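Local coordinates for selenium-binding protein (Sulfolobus tokodaii, PDB 2ECE) that may bind selenium, although its precise role is unknown, and folds as a seven-bladed beta-propeller, at residues A[28-33]-A[416-421]; A[43-48]-A[96-101]; A[62-67]-A[109-114]. All blocks are in the same frame, centred on the assembly; numbering follows the deposited sequence.

Overall arrangement
All three contacts are seams between neighbouring propeller blades, and all involve one blade, the antiparallel sheet holding strands 27-33, 44-49 and 60-65. Contact 1 joins it to the blade on one side through strand 417-423, while contacts 2 and 3, with centres about 5 Å apart, join it to the blade of strands 97-101 and 108-112. Contacts 1 and 2 are small, fully buried and purely apolar, with centres about 13 and 14 Å from the centre of the chain. Contact 3 lies farther out, at about 20 Å, and is larger; it adds a tyrosine ring, and its rim reaches the surface at Pro67.

Contact 1: residues A[28-33]-A[416-421]; sequences AYVACL and GWMVKL
Met418 carries this contact from the side of 416-421, laying the sulfur end of its chain against Val30 and Ala28. Just before it, Trp417 is tied into its surroundings, its backbone N bonded to Asn399 OD1 and its O to Ser444 OG. At Met418 the CB points toward strand 27-33, and CG stands anti to the backbone N (chi1 176°), which carries the thioether straight out across the gap between the two strands. The extended first two torsions bring SD to Val30 CG2, and the bend at chi3 (65°) folds CE back beside that same methyl, Met418 SD and CE each lying 3.9 Å from Val30 CG2. The bend also swings the terminal methyl toward Ala28, where Met418 CE lies 4.4 Å from Ala28 CB, a looser touch. The backbones remain well apart, Val30 CA and Met418 CA being 9.0 Å from each other, a spacing suited to side chains meeting between stacked sheets. Such layering is that of the beta-propeller: 27-33 is the second strand from the inside of its blade, next to the C-terminal strand 443-449 that closes the ring, and 417-423 belongs to the preceding blade. Val447 of the closing strand touches both Met418 and Val30, and Val48 also packs on the methionine, which is thus wedged among apolar side chains of the neighbouring blade. Farther along, Lys420 sends its NZ to a hydrogen bond with Tyr57 OH.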
ATOM      1  N   ALA A  28      -6.423  -8.319 -12.380  1.00 23.59           N
ATOM      2  CA  ALA A  28      -6.156  -7.462 -11.237  1.00 22.34           C
ATOM      3  C   ALA A  28      -6.876  -8.060 -10.037  1.00 21.68           C
ATOM      4  O   ALA A  28      -8.096  -8.209 -10.041  1.00 20.60           O
ATOM      5  CB  ALA A  28      -6.664  -6.052 -11.503  1.00 22.69           C
ATOM      6  N   TYR A  29      -6.113  -8.436  -9.021  1.00 21.12           N
ATOM      7  CA  TYR A  29      -6.696  -8.994  -7.814  1.00 20.22           C
ATOM      8  C   TYR A  29      -6.914  -7.798  -6.896  1.00 18.62           C
ATOM      9  O   TYR A  29      -6.013  -6.981  -6.717  1.00 16.71           O
ATOM     10  CB  TYR A  29      -5.731 -10.008  -7.193  1.00 20.89           C
ATOM     11  CG  TYR A  29      -5.479 -11.206  -8.088  1.00 20.20           C
ATOM     12  CD1 TYR A  29      -6.500 -12.113  -8.375  1.00 19.69           C
ATOM     13  CD2 TYR A  29      -4.219 -11.429  -8.652  1.00 18.90           C
ATOM     14  CE1 TYR A  29      -6.275 -13.220  -9.201  1.00 19.80           C
ATOM     15  CE2 TYR A  29      -3.982 -12.531  -9.478  1.00 20.64           C
ATOM     16  CZ  TYR A  29      -5.015 -13.424  -9.745  1.00 21.84           C
ATOM     17  OH  TYR A  29      -4.782 -14.530 -10.538  1.00 22.22           O
ATOM     18  N   VAL A  30      -8.109  -7.685  -6.324  1.00 18.12           N
ATOM     19  CA  VAL A  30      -8.405  -6.544  -5.470  1.00 17.91           C
ATOM     20  C   VAL A  30      -8.929  -6.936  -4.097  1.00 18.16           C
ATOM     21  O   VAL A  30      -9.884  -7.707  -3.977  1.00 17.12           O
ATOM     22  CB  VAL A  30      -9.433  -5.617  -6.154  1.00 18.44           C
ATOM     23  CG1 VAL A  30      -9.611  -4.330  -5.353  1.00 17.79           C
ATOM     24  CG2 VAL A  30      -8.975  -5.308  -7.584  1.00 18.77           C
ATOM     25  N   ALA A  31      -8.299  -6.397  -3.059  1.00 17.43           N
ATOM     26  CA  ALA A  31      -8.729  -6.679  -1.699  1.00 18.81           C
ATOM     27  C   ALA A  31      -9.996  -5.863  -1.459  1.00 17.78           C
ATOM     28  O   ALA A  31      -9.968  -4.631  -1.528  1.00 18.75           O
ATOM     29  CB  ALA A  31      -7.645  -6.273  -0.712  1.00 17.15           C
ATOM     30  N   CYS A  32     -11.105  -6.549  -1.194  1.00 18.67           N
ATOM     31  CA  CYS A  32     -12.386  -5.878  -0.955  1.00 19.23           C
ATOM     32  C   CYS A  32     -12.941  -6.188   0.432  1.00 21.26           C
ATOM     33  O   CYS A  32     -12.730  -7.274   0.958  1.00 21.18           O
ATOM     34  CB  CYS A  32     -13.401  -6.297  -2.019  1.00 19.53           C
ATOM     35  SG  CYS A  32     -12.956  -5.731  -3.677  1.00 19.91           S
ATOM     36  N   LEU A  33     -13.674  -5.242   1.011  1.00 22.27           N
ATOM     37  CA  LEU A  33     -14.203  -5.445   2.349  1.00 22.95           C
ATOM     38  C   LEU A  33     -15.613  -4.910   2.599  1.00 24.79           C
ATOM     39  O   LEU A  33     -16.059  -3.955   1.963  1.00 24.85           O
ATOM     40  CB  LEU A  33     -13.257  -4.807   3.368  1.00 21.48           C
ATOM     41  CG  LEU A  33     -13.015  -3.301   3.159  1.00 22.03           C
ATOM     42  CD1 LEU A  33     -12.683  -2.646   4.486  1.00 21.07           C
ATOM     43  CD2 LEU A  33     -11.887  -3.090   2.151  1.00 21.91           C
ATOM     44  N   GLY A 416     -17.009   1.093  -2.737  1.00 23.96           N
ATOM     45  CA  GLY A 416     -15.843   0.842  -3.562  1.00 21.77           C
ATOM     46  C   GLY A 416     -15.950   0.880  -5.071  1.00 22.01           C
ATOM     47  O   GLY A 416     -16.962   0.495  -5.669  1.00 21.97           O
ATOM     48  N   TRP A 417     -14.876   1.368  -5.680  1.00 20.77           N
ATOM     49  CA  TRP A 417     -14.746   1.422  -7.125  1.00 20.51           C
ATOM     50  C   TRP A 417     -13.284   1.242  -7.487  1.00 21.43           C
ATOM     51  O   TRP A 417     -12.403   1.265  -6.616  1.00 20.75           O
ATOM     52  CB  TRP A 417     -15.267   2.753  -7.729  1.00 19.84           C
ATOM     53  CG  TRP A 417     -14.887   4.068  -7.046  1.00 21.54           C
ATOM     54  CD1 TRP A 417     -15.725   4.873  -6.322  1.00 21.93           C
ATOM     55  CD2 TRP A 417     -13.623   4.760  -7.098  1.00 21.31           C
ATOM     56  NE1 TRP A 417     -15.074   6.015  -5.932  1.00 22.01           N
ATOM     57  CE2 TRP A 417     -13.785   5.976  -6.393  1.00 22.36           C
ATOM     58  CE3 TRP A 417     -12.376   4.475  -7.676  1.00 23.54           C
ATOM     59  CZ2 TRP A 417     -12.747   6.906  -6.246  1.00 22.41           C
ATOM     60  CZ3 TRP A 417     -11.339   5.404  -7.530  1.00 21.67           C
ATOM     61  CH2 TRP A 417     -11.535   6.605  -6.821  1.00 24.25           C
ATOM     62  N   MET A 418     -13.032   1.014  -8.768  1.00 21.63           N
ATOM     63  CA  MET A 418     -11.672   0.901  -9.256  1.00 22.47           C
ATOM     64  C   MET A 418     -11.644   1.650 -10.567  1.00 21.81           C
ATOM     65  O   MET A 418     -12.418   1.367 -11.484  1.00 20.33           O
ATOM     66  CB  MET A 418     -11.238  -0.542  -9.481  1.00 22.92           C
ATOM     67  CG  MET A 418      -9.839  -0.594 -10.090  1.00 24.42           C
ATOM     68  SD  MET A 418      -8.922  -2.108  -9.847  1.00 27.61           S
ATOM     69  CE  MET A 418      -9.933  -3.219 -10.745  1.00 19.66           C
ATOM     70  N   VAL A 419     -10.759   2.628 -10.627  1.00 21.52           N
ATOM     71  CA  VAL A 419     -10.615   3.462 -11.798  1.00 22.94           C
ATOM     72  C   VAL A 419      -9.276   3.205 -12.464  1.00 24.73           C
ATOM     73  O   VAL A 419      -8.294   2.863 -11.791  1.00 23.95           O
ATOM     74  CB  VAL A 419     -10.720   4.946 -11.388  1.00 23.37           C
ATOM     75  CG1 VAL A 419     -10.045   5.838 -12.414  1.00 24.02           C
ATOM     76  CG2 VAL A 419     -12.188   5.328 -11.229  1.00 21.31           C
ATOM     77  N   LYS A 420      -9.242   3.351 -13.786  1.00 24.23           N
ATOM     78  CA  LYS A 420      -8.004   3.173 -14.522  1.00 23.54           C
ATOM     79  C   LYS A 420      -7.587   4.508 -15.115  1.00 23.59           C
ATOM     80  O   LYS A 420      -8.411   5.246 -15.661  1.00 23.27           O
ATOM     81  CB  LYS A 420      -8.145   2.140 -15.642  1.00 23.45           C
ATOM     82  CG  LYS A 420      -6.847   1.997 -16.436  1.00 24.51           C
ATOM     83  CD  LYS A 420      -6.787   0.752 -17.318  1.00 28.59           C
ATOM     84  CE  LYS A 420      -7.475   0.938 -18.663  1.00 27.12           C
ATOM     85  NZ  LYS A 420      -7.134  -0.179 -19.604  1.00 23.82           N
ATOM     86  N   LEU A 421      -6.305   4.816 -14.982  1.00 23.51           N
ATOM     87  CA  LEU A 421      -5.746   6.048 -15.510  1.00 23.90           C
ATOM     88  C   LEU A 421      -4.738   5.650 -16.576  1.00 25.69           C
ATOM     89  O   LEU A 421      -4.093   4.610 -16.470  1.00 24.79           O
ATOM     90  CB  LEU A 421      -5.027   6.826 -14.408  1.00 23.11           C
ATOM     91  CG  LEU A 421      -5.804   7.178 -13.138  1.00 23.57           C
ATOM     92  CD1 LEU A 421      -4.905   7.969 -12.199  1.00 22.58           C
ATOM     93  CD2 LEU A 421      -7.041   7.991 -13.500  1.00 23.54           C
TER

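Contact 2: residues A[43-48]-A[96-101]; sequences DFIAVV and RFLIVP
Ile45 and Val100 are brought together by their first torsions. In Ile45, CG1 lies anti to the carbonyl carbon (chi1 -75°), which aims the ethyl arm at the facing strand, while in Val100, CG1 is anti to the backbone N (chi1 -175°), which leaves CG2 anti to the carbonyl carbon. The two chains meet end-on, with Ile45 CD1 4.0 Å from Val100 CG2. Ile45 CG1 follows at 4.2 Å from that same Val100 CG2, which thus touches both carbons of the ethyl arm. The second branch of the isoleucine serves another partner: Ile45 CG2 comes within 4.3 Å of Leu98 CD1, a lighter touch from an extended leucine chain. Ile45 thereby forks over alternate residues of strand 97-101, both pointing to the same face of their sheet. The patch is wholly apolar and buried, with CA atoms of Ile45 and Val100 8.7 Å apart. Ile111, from the strand beside 97-101, packs on both Ile45 and Val100, and Val64 adjoins Ile45 from its own sheet. Branched aliphatic side chains meeting between two twisted antiparallel sheets in this way form the inter-blade core of a beta-propeller.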
ATOM      1  N   ASP A  43     -15.236 -10.349   3.947  1.00 22.51           N
ATOM      2  CA  ASP A  43     -14.463  -9.568   2.993  1.00 21.04           C
ATOM      3  C   ASP A  43     -14.102 -10.583   1.906  1.00 20.46           C
ATOM      4  O   ASP A  43     -14.381 -11.775   2.061  1.00 18.94           O
ATOM      5  CB  ASP A  43     -13.210  -8.997   3.667  1.00 19.82           C
ATOM      6  CG  ASP A  43     -13.546  -7.990   4.758  1.00 19.45           C
ATOM      7  OD1 ASP A  43     -14.729  -7.589   4.853  1.00 19.60           O
ATOM      8  OD2 ASP A  43     -12.633  -7.584   5.509  1.00 18.26           O
ATOM      9  N   PHE A  44     -13.494 -10.129   0.816  1.00 18.96           N
ATOM     10  CA  PHE A  44     -13.157 -11.034  -0.277  1.00 18.98           C
ATOM     11  C   PHE A  44     -12.120 -10.451  -1.222  1.00 19.03           C
ATOM     12  O   PHE A  44     -11.853  -9.251  -1.216  1.00 19.47           O
ATOM     13  CB  PHE A  44     -14.419 -11.358  -1.091  1.00 18.70           C
ATOM     14  CG  PHE A  44     -15.077 -10.139  -1.701  1.00 19.72           C
ATOM     15  CD1 PHE A  44     -14.817  -9.773  -3.024  1.00 20.12           C
ATOM     16  CD2 PHE A  44     -15.955  -9.355  -0.949  1.00 17.77           C
ATOM     17  CE1 PHE A  44     -15.426  -8.649  -3.592  1.00 20.34           C
ATOM     18  CE2 PHE A  44     -16.567  -8.231  -1.504  1.00 20.24           C
ATOM     19  CZ  PHE A  44     -16.302  -7.874  -2.837  1.00 19.84           C
ATOM     20  N   ILE A  45     -11.540 -11.324  -2.036  1.00 20.92           N
ATOM     21  CA  ILE A  45     -10.567 -10.913  -3.039  1.00 21.06           C
ATOM     22  C   ILE A  45     -11.330 -10.957  -4.351  1.00 21.80           C
ATOM     23  O   ILE A  45     -11.898 -11.990  -4.714  1.00 22.33           O
ATOM     24  CB  ILE A  45      -9.373 -11.889  -3.138  1.00 20.73           C
ATOM     25  CG1 ILE A  45      -8.439 -11.705  -1.938  1.00 18.18           C
ATOM     26  CG2 ILE A  45      -8.615 -11.648  -4.455  1.00 20.11           C
ATOM     27  CD1 ILE A  45      -7.655 -10.399  -1.959  1.00 18.10           C
ATOM     28  N   ALA A  46     -11.364  -9.836  -5.055  1.00 21.50           N
ATOM     29  CA  ALA A  46     -12.071  -9.796  -6.323  1.00 21.23           C
ATOM     30  C   ALA A  46     -11.089  -9.993  -7.460  1.00 22.40           C
ATOM     31  O   ALA A  46      -9.969  -9.477  -7.417  1.00 21.70           O
ATOM     32  CB  ALA A  46     -12.789  -8.468  -6.478  1.00 22.62           C
ATOM     33  N   VAL A  47     -11.507 -10.755  -8.467  1.00 22.78           N
ATOM     34  CA  VAL A  47     -10.671 -10.995  -9.632  1.00 22.25           C
ATOM     35  C   VAL A  47     -11.259 -10.163 -10.764  1.00 21.86           C
ATOM     36  O   VAL A  47     -12.362 -10.436 -11.232  1.00 23.79           O
ATOM     37  CB  VAL A  47     -10.673 -12.482 -10.041  1.00 21.09           C
ATOM     38  CG1 VAL A  47      -9.753 -12.688 -11.233  1.00 20.83           C
ATOM     39  CG2 VAL A  47     -10.218 -13.346  -8.869  1.00 19.43           C
ATOM     40  N   VAL A  48     -10.522  -9.141 -11.188  1.00 22.06           N
ATOM     41  CA  VAL A  48     -10.967  -8.251 -12.251  1.00 22.44           C
ATOM     42  C   VAL A  48     -10.217  -8.487 -13.561  1.00 24.11           C
ATOM     43  O   VAL A  48      -8.977  -8.507 -13.585  1.00 22.22           O
ATOM     44  CB  VAL A  48     -10.793  -6.771 -11.839  1.00 22.42           C
ATOM     45  CG1 VAL A  48     -11.211  -5.857 -12.978  1.00 23.48           C
ATOM     46  CG2 VAL A  48     -11.632  -6.475 -10.601  1.00 22.53           C
ATOM     47  N   ARG A  96       2.957 -17.948  -6.927  1.00 23.81           N
ATOM     48  CA  ARG A  96       1.743 -18.738  -7.014  1.00 23.92           C
ATOM     49  C   ARG A  96       0.631 -18.384  -6.039  1.00 21.84           C
ATOM     50  O   ARG A  96      -0.546 -18.407  -6.399  1.00 21.72           O
ATOM     51  CB  ARG A  96       2.116 -20.212  -6.842  1.00 24.54           C
ATOM     52  CG  ARG A  96       0.943 -21.145  -6.766  1.00 27.03           C
ATOM     53  CD  ARG A  96       1.389 -22.585  -6.849  1.00 28.11           C
ATOM     54  NE  ARG A  96       0.227 -23.463  -6.886  1.00 32.31           N
ATOM     55  CZ  ARG A  96       0.283 -24.775  -7.066  1.00 35.29           C
ATOM     56  NH1 ARG A  96       1.455 -25.379  -7.227  1.00 36.77           N
ATOM     57  NH2 ARG A  96      -0.839 -25.483  -7.099  1.00 37.62           N
ATOM     58  N   PHE A  97       0.999 -18.046  -4.809  1.00 19.81           N
ATOM     59  CA  PHE A  97      -0.006 -17.748  -3.801  1.00 19.83           C
ATOM     60  C   PHE A  97      -0.130 -16.304  -3.365  1.00 18.88           C
ATOM     61  O   PHE A  97       0.869 -15.602  -3.198  1.00 19.04           O
ATOM     62  CB  PHE A  97       0.257 -18.587  -2.552  1.00 19.07           C
ATOM     63  CG  PHE A  97       0.478 -20.043  -2.832  1.00 19.54           C
ATOM     64  CD1 PHE A  97       1.751 -20.528  -3.104  1.00 19.52           C
ATOM     65  CD2 PHE A  97      -0.592 -20.933  -2.814  1.00 19.52           C
ATOM     66  CE1 PHE A  97       1.958 -21.883  -3.355  1.00 20.30           C
ATOM     67  CE2 PHE A  97      -0.398 -22.289  -3.065  1.00 19.33           C
ATOM     68  CZ  PHE A  97       0.882 -22.764  -3.335  1.00 20.54           C
ATOM     69  N   LEU A  98      -1.369 -15.867  -3.177  1.00 17.65           N
ATOM     70  CA  LEU A  98      -1.615 -14.529  -2.668  1.00 19.25           C
ATOM     71  C   LEU A  98      -1.633 -14.747  -1.157  1.00 18.62           C
ATOM     72  O   LEU A  98      -2.297 -15.668  -0.667  1.00 18.72           O
ATOM     73  CB  LEU A  98      -2.977 -13.990  -3.128  1.00 17.97           C
ATOM     74  CG  LEU A  98      -3.155 -13.683  -4.620  1.00 18.77           C
ATOM     75  CD1 LEU A  98      -4.585 -13.191  -4.867  1.00 18.97           C
ATOM     76  CD2 LEU A  98      -2.144 -12.624  -5.055  1.00 17.27           C
ATOM     77  N   ILE A  99      -0.881 -13.922  -0.436  1.00 17.48           N
ATOM     78  CA  ILE A  99      -0.791 -13.976   1.021  1.00 15.32           C
ATOM     79  C   ILE A  99      -1.675 -12.807   1.459  1.00 17.01           C
ATOM     80  O   ILE A  99      -1.288 -11.645   1.316  1.00 13.85           O
ATOM     81  CB  ILE A  99       0.669 -13.745   1.478  1.00 15.52           C
ATOM     82  CG1 ILE A  99       1.601 -14.704   0.735  1.00 15.90           C
ATOM     83  CG2 ILE A  99       0.804 -13.961   2.975  1.00 13.98           C
ATOM     84  CD1 ILE A  99       1.306 -16.167   0.992  1.00 15.34           C
ATOM     85  N   VAL A 100      -2.862 -13.127   1.979  1.00 16.60           N
ATOM     86  CA  VAL A 100      -3.852 -12.125   2.372  1.00 15.76           C
ATOM     87  C   VAL A 100      -4.150 -12.076   3.866  1.00 16.38           C
ATOM     88  O   VAL A 100      -4.853 -12.935   4.394  1.00 16.43           O
ATOM     89  CB  VAL A 100      -5.177 -12.383   1.619  1.00 17.16           C
ATOM     90  CG1 VAL A 100      -6.187 -11.276   1.923  1.00 16.10           C
ATOM     91  CG2 VAL A 100      -4.898 -12.485   0.119  1.00 18.10           C
ATOM     92  N   PRO A 101      -3.650 -11.038   4.560  1.00 16.52           N
ATOM     93  CA  PRO A 101      -3.880 -10.917   5.999  1.00 15.95           C
ATOM     94  C   PRO A 101      -5.066 -10.032   6.373  1.00 16.55           C
ATOM     95  O   PRO A 101      -5.509  -9.191   5.586  1.00 15.41           O
ATOM     96  CB  PRO A 101      -2.566 -10.326   6.489  1.00 15.29           C
ATOM     97  CG  PRO A 101      -2.289  -9.310   5.402  1.00 16.57           C
ATOM     98  CD  PRO A 101      -2.605 -10.092   4.120  1.00 16.15           C
TER

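Contact 3: residues A[62-67]-A[109-114]; sequences HKVELP and YIIDTK
Leu66 seats a methyl group almost exactly over the middle of the Tyr109 ring: its CD2 stands 3.7 Å from the ring centroid and only 2° off the normal, a CH-pi contact of nearly ideal geometry. The other methyl, on the same side of the ring plane, lies outward of the ring carbons, with Leu66 CD1 3.5 Å from Tyr109 CE1. Tyr109 holds its ring there because CG is anti to the carbonyl carbon (chi1 -60°), which lifts the phenol off its strand toward 62-67. At the surface-facing end Pro67 comes in obliquely, its CD 3.5 Å from Tyr109 CE2. The phenol oxygen is satisfied beyond the two segments by a hydrogen bond with Asp71 OD2; packing against Leu66 and Pro67 and this bond together restrict the ring's movement. Were Tyr109 replaced by an alanine, Leu66 and Pro67 would probably face a gap and Asp71 would lose its hydroxyl partner. This is the outer part of the seam between two propeller blades, 60-65 being the outermost strand of one and 108-112 the third of the next; Ile122, on the outermost strand of that next blade, packs on Val64, Leu66 and Pro67. Farther along the two strands, Val64 and Ile111 pass alongside, running opposite ways, and touch where Val64 CG1 lies 4.1 Å from Ile111 CD1. Val64 is also the centre of an inverse gamma turn, closed by a weak bond from Glu65 N to Lys63 O. Where strand 108-112 ends, Asp112 forms an Asx turn, its OD1 accepting from Lys114 N at 2.9 Å from above the carboxylate plane, and the same oxygen forms a salt bridge with Arg96 NE.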
ATOM      1  N   HIS A  62     -14.723 -13.210 -10.748  1.00 24.68           N
ATOM      2  CA  HIS A  62     -14.745 -14.152  -9.635  1.00 24.47           C
ATOM      3  C   HIS A  62     -14.469 -13.428  -8.322  1.00 24.23           C
ATOM      4  O   HIS A  62     -13.788 -12.404  -8.289  1.00 21.68           O
ATOM      5  CB  HIS A  62     -13.695 -15.251  -9.834  1.00 24.93           C
ATOM      6  CG  HIS A  62     -13.760 -16.350  -8.816  1.00 26.71           C
ATOM      7  ND1 HIS A  62     -14.797 -17.257  -8.764  1.00 28.36           N
ATOM      8  CD2 HIS A  62     -12.920 -16.684  -7.806  1.00 25.39           C
ATOM      9  CE1 HIS A  62     -14.594 -18.101  -7.768  1.00 27.26           C
ATOM     10  NE2 HIS A  62     -13.462 -17.775  -7.171  1.00 27.46           N
ATOM     11  N   LYS A  63     -15.017 -13.975  -7.244  1.00 24.06           N
ATOM     12  CA  LYS A  63     -14.831 -13.420  -5.915  1.00 25.78           C
ATOM     13  C   LYS A  63     -14.407 -14.548  -4.994  1.00 25.87           C
ATOM     14  O   LYS A  63     -15.090 -15.566  -4.883  1.00 26.29           O
ATOM     15  CB  LYS A  63     -16.130 -12.791  -5.394  1.00 25.54           C
ATOM     16  CG  LYS A  63     -16.555 -11.508  -6.104  1.00 24.67           C
ATOM     17  CD  LYS A  63     -17.804 -10.920  -5.448  1.00 29.30           C
ATOM     18  CE  LYS A  63     -18.200  -9.591  -6.075  1.00 29.68           C
ATOM     19  NZ  LYS A  63     -19.326  -8.947  -5.340  1.00 32.74           N
ATOM     20  N   VAL A  64     -13.251 -14.389  -4.365  1.00 25.60           N
ATOM     21  CA  VAL A  64     -12.774 -15.398  -3.433  1.00 25.28           C
ATOM     22  C   VAL A  64     -13.343 -14.958  -2.091  1.00 25.75           C
ATOM     23  O   VAL A  64     -12.717 -14.199  -1.349  1.00 22.69           O
ATOM     24  CB  VAL A  64     -11.240 -15.419  -3.364  1.00 24.97           C
ATOM     25  CG1 VAL A  64     -10.778 -16.550  -2.459  1.00 24.07           C
ATOM     26  CG2 VAL A  64     -10.662 -15.585  -4.770  1.00 21.87           C
ATOM     27  N   GLU A  65     -14.556 -15.414  -1.805  1.00 25.78           N
ATOM     28  CA  GLU A  65     -15.225 -15.064  -0.564  1.00 28.49           C
ATOM     29  C   GLU A  65     -14.581 -15.771   0.633  1.00 27.83           C
ATOM     30  O   GLU A  65     -14.360 -16.985   0.612  1.00 27.78           O
ATOM     31  CB  GLU A  65     -16.723 -15.375  -0.700  1.00 31.91           C
ATOM     32  CG  GLU A  65     -17.417 -14.350  -1.606  1.00 37.61           C
ATOM     33  CD  GLU A  65     -18.802 -14.762  -2.092  1.00 41.11           C
ATOM     34  OE1 GLU A  65     -19.324 -15.809  -1.651  1.00 43.41           O
ATOM     35  OE2 GLU A  65     -19.368 -14.017  -2.926  1.00 42.60           O
ATOM     36  N   LEU A  66     -14.255 -14.993   1.664  1.00 25.58           N
ATOM     37  CA  LEU A  66     -13.604 -15.523   2.863  1.00 25.44           C
ATOM     38  C   LEU A  66     -14.568 -16.207   3.832  1.00 25.25           C
ATOM     39  O   LEU A  66     -15.744 -15.871   3.882  1.00 24.22           O
ATOM     40  CB  LEU A  66     -12.848 -14.396   3.575  1.00 23.44           C
ATOM     41  CG  LEU A  66     -11.821 -13.717   2.657  1.00 23.47           C
ATOM     42  CD1 LEU A  66     -11.132 -12.585   3.394  1.00 20.53           C
ATOM     43  CD2 LEU A  66     -10.803 -14.754   2.176  1.00 22.57           C
ATOM     44  N   PRO A  67     -14.068 -17.177   4.618  1.00 25.40           N
ATOM     45  CA  PRO A  67     -14.877 -17.926   5.591  1.00 26.77           C
ATOM     46  C   PRO A  67     -15.258 -17.197   6.875  1.00 27.59           C
ATOM     47  O   PRO A  67     -16.081 -17.696   7.638  1.00 29.50           O
ATOM     48  CB  PRO A  67     -14.023 -19.157   5.868  1.00 26.30           C
ATOM     49  CG  PRO A  67     -12.632 -18.603   5.772  1.00 26.62           C
ATOM     50  CD  PRO A  67     -12.718 -17.758   4.515  1.00 24.29           C
ATOM     51  N   TYR A 109      -4.659 -15.680   5.012  1.00 18.93           N
ATOM     52  CA  TYR A 109      -5.161 -16.640   4.042  1.00 19.53           C
ATOM     53  C   TYR A 109      -4.066 -16.869   3.006  1.00 20.42           C
ATOM     54  O   TYR A 109      -3.335 -15.936   2.643  1.00 21.80           O
ATOM     55  CB  TYR A 109      -6.408 -16.103   3.332  1.00 19.74           C
ATOM     56  CG  TYR A 109      -7.568 -15.794   4.248  1.00 20.33           C
ATOM     57  CD1 TYR A 109      -7.781 -14.504   4.729  1.00 18.66           C
ATOM     58  CD2 TYR A 109      -8.470 -16.791   4.612  1.00 21.22           C
ATOM     59  CE1 TYR A 109      -8.869 -14.210   5.542  1.00 18.75           C
ATOM     60  CE2 TYR A 109      -9.560 -16.511   5.429  1.00 20.49           C
ATOM     61  CZ  TYR A 109      -9.758 -15.220   5.889  1.00 20.41           C
ATOM     62  OH  TYR A 109     -10.849 -14.941   6.685  1.00 19.16           O
ATOM     63  N   ILE A 110      -3.948 -18.108   2.545  1.00 20.33           N
ATOM     64  CA  ILE A 110      -2.980 -18.465   1.515  1.00 19.81           C
ATOM     65  C   ILE A 110      -3.891 -18.856   0.357  1.00 22.10           C
ATOM     66  O   ILE A 110      -4.588 -19.876   0.426  1.00 22.01           O
ATOM     67  CB  ILE A 110      -2.122 -19.680   1.926  1.00 20.52           C
ATOM     68  CG1 ILE A 110      -1.502 -19.448   3.310  1.00 20.50           C
ATOM     69  CG2 ILE A 110      -1.023 -19.905   0.895  1.00 20.45           C
ATOM     70  CD1 ILE A 110      -0.604 -18.227   3.397  1.00 20.58           C
ATOM     71  N   ILE A 111      -3.898 -18.038  -0.692  1.00 21.39           N
ATOM     72  CA  ILE A 111      -4.766 -18.267  -1.841  1.00 21.10           C
ATOM     73  C   ILE A 111      -3.992 -18.650  -3.102  1.00 21.48           C
ATOM     74  O   ILE A 111      -3.199 -17.869  -3.628  1.00 20.55           O
ATOM     75  CB  ILE A 111      -5.639 -17.012  -2.088  1.00 20.49           C
ATOM     76  CG1 ILE A 111      -6.423 -16.692  -0.812  1.00 19.64           C
ATOM     77  CG2 ILE A 111      -6.603 -17.245  -3.250  1.00 22.89           C
ATOM     78  CD1 ILE A 111      -7.205 -15.398  -0.858  1.00 19.18           C
ATOM     79  N   ASP A 112      -4.244 -19.867  -3.577  1.00 20.54           N
ATOM     80  CA  ASP A 112      -3.583 -20.428  -4.752  1.00 22.37           C
ATOM     81  C   ASP A 112      -4.179 -19.888  -6.056  1.00 22.12           C
ATOM     82  O   ASP A 112      -5.387 -19.961  -6.266  1.00 24.42           O
ATOM     83  CB  ASP A 112      -3.725 -21.954  -4.715  1.00 22.80           C
ATOM     84  CG  ASP A 112      -2.758 -22.665  -5.648  1.00 25.37           C
ATOM     85  OD1 ASP A 112      -2.102 -21.994  -6.473  1.00 25.43           O
ATOM     86  OD2 ASP A 112      -2.657 -23.907  -5.556  1.00 24.01           O
ATOM     87  N   THR A 113      -3.332 -19.355  -6.930  1.00 21.45           N
ATOM     88  CA  THR A 113      -3.800 -18.824  -8.207  1.00 20.88           C
ATOM     89  C   THR A 113      -3.607 -19.812  -9.363  1.00 23.02           C
ATOM     90  O   THR A 113      -3.855 -19.475 -10.527  1.00 22.60           O
ATOM     91  CB  THR A 113      -3.082 -17.515  -8.572  1.00 20.25           C
ATOM     92  OG1 THR A 113      -1.672 -17.749  -8.672  1.00 20.19           O
ATOM     93  CG2 THR A 113      -3.358 -16.448  -7.523  1.00 20.99           C
ATOM     94  N   LYS A 114      -3.158 -21.026  -9.045  1.00 23.13           N
ATOM     95  CA  LYS A 114      -2.954 -22.051 -10.063  1.00 25.36           C
ATOM     96  C   LYS A 114      -3.873 -23.244  -9.790  1.00 26.19           C
ATOM     97  O   LYS A 114      -4.211 -23.524  -8.639  1.00 24.44           O
ATOM     98  CB  LYS A 114      -1.486 -22.511 -10.081  1.00 27.04           C
ATOM     99  CG  LYS A 114      -0.508 -21.421 -10.523  1.00 29.55           C
ATOM    100  CD  LYS A 114       0.918 -21.939 -10.640  1.00 33.09           C
ATOM    101  CE  LYS A 114       1.908 -20.802 -10.923  1.00 35.41           C
ATOM    102  NZ  LYS A 114       1.607 -20.073 -12.189  1.00 35.76           N
TER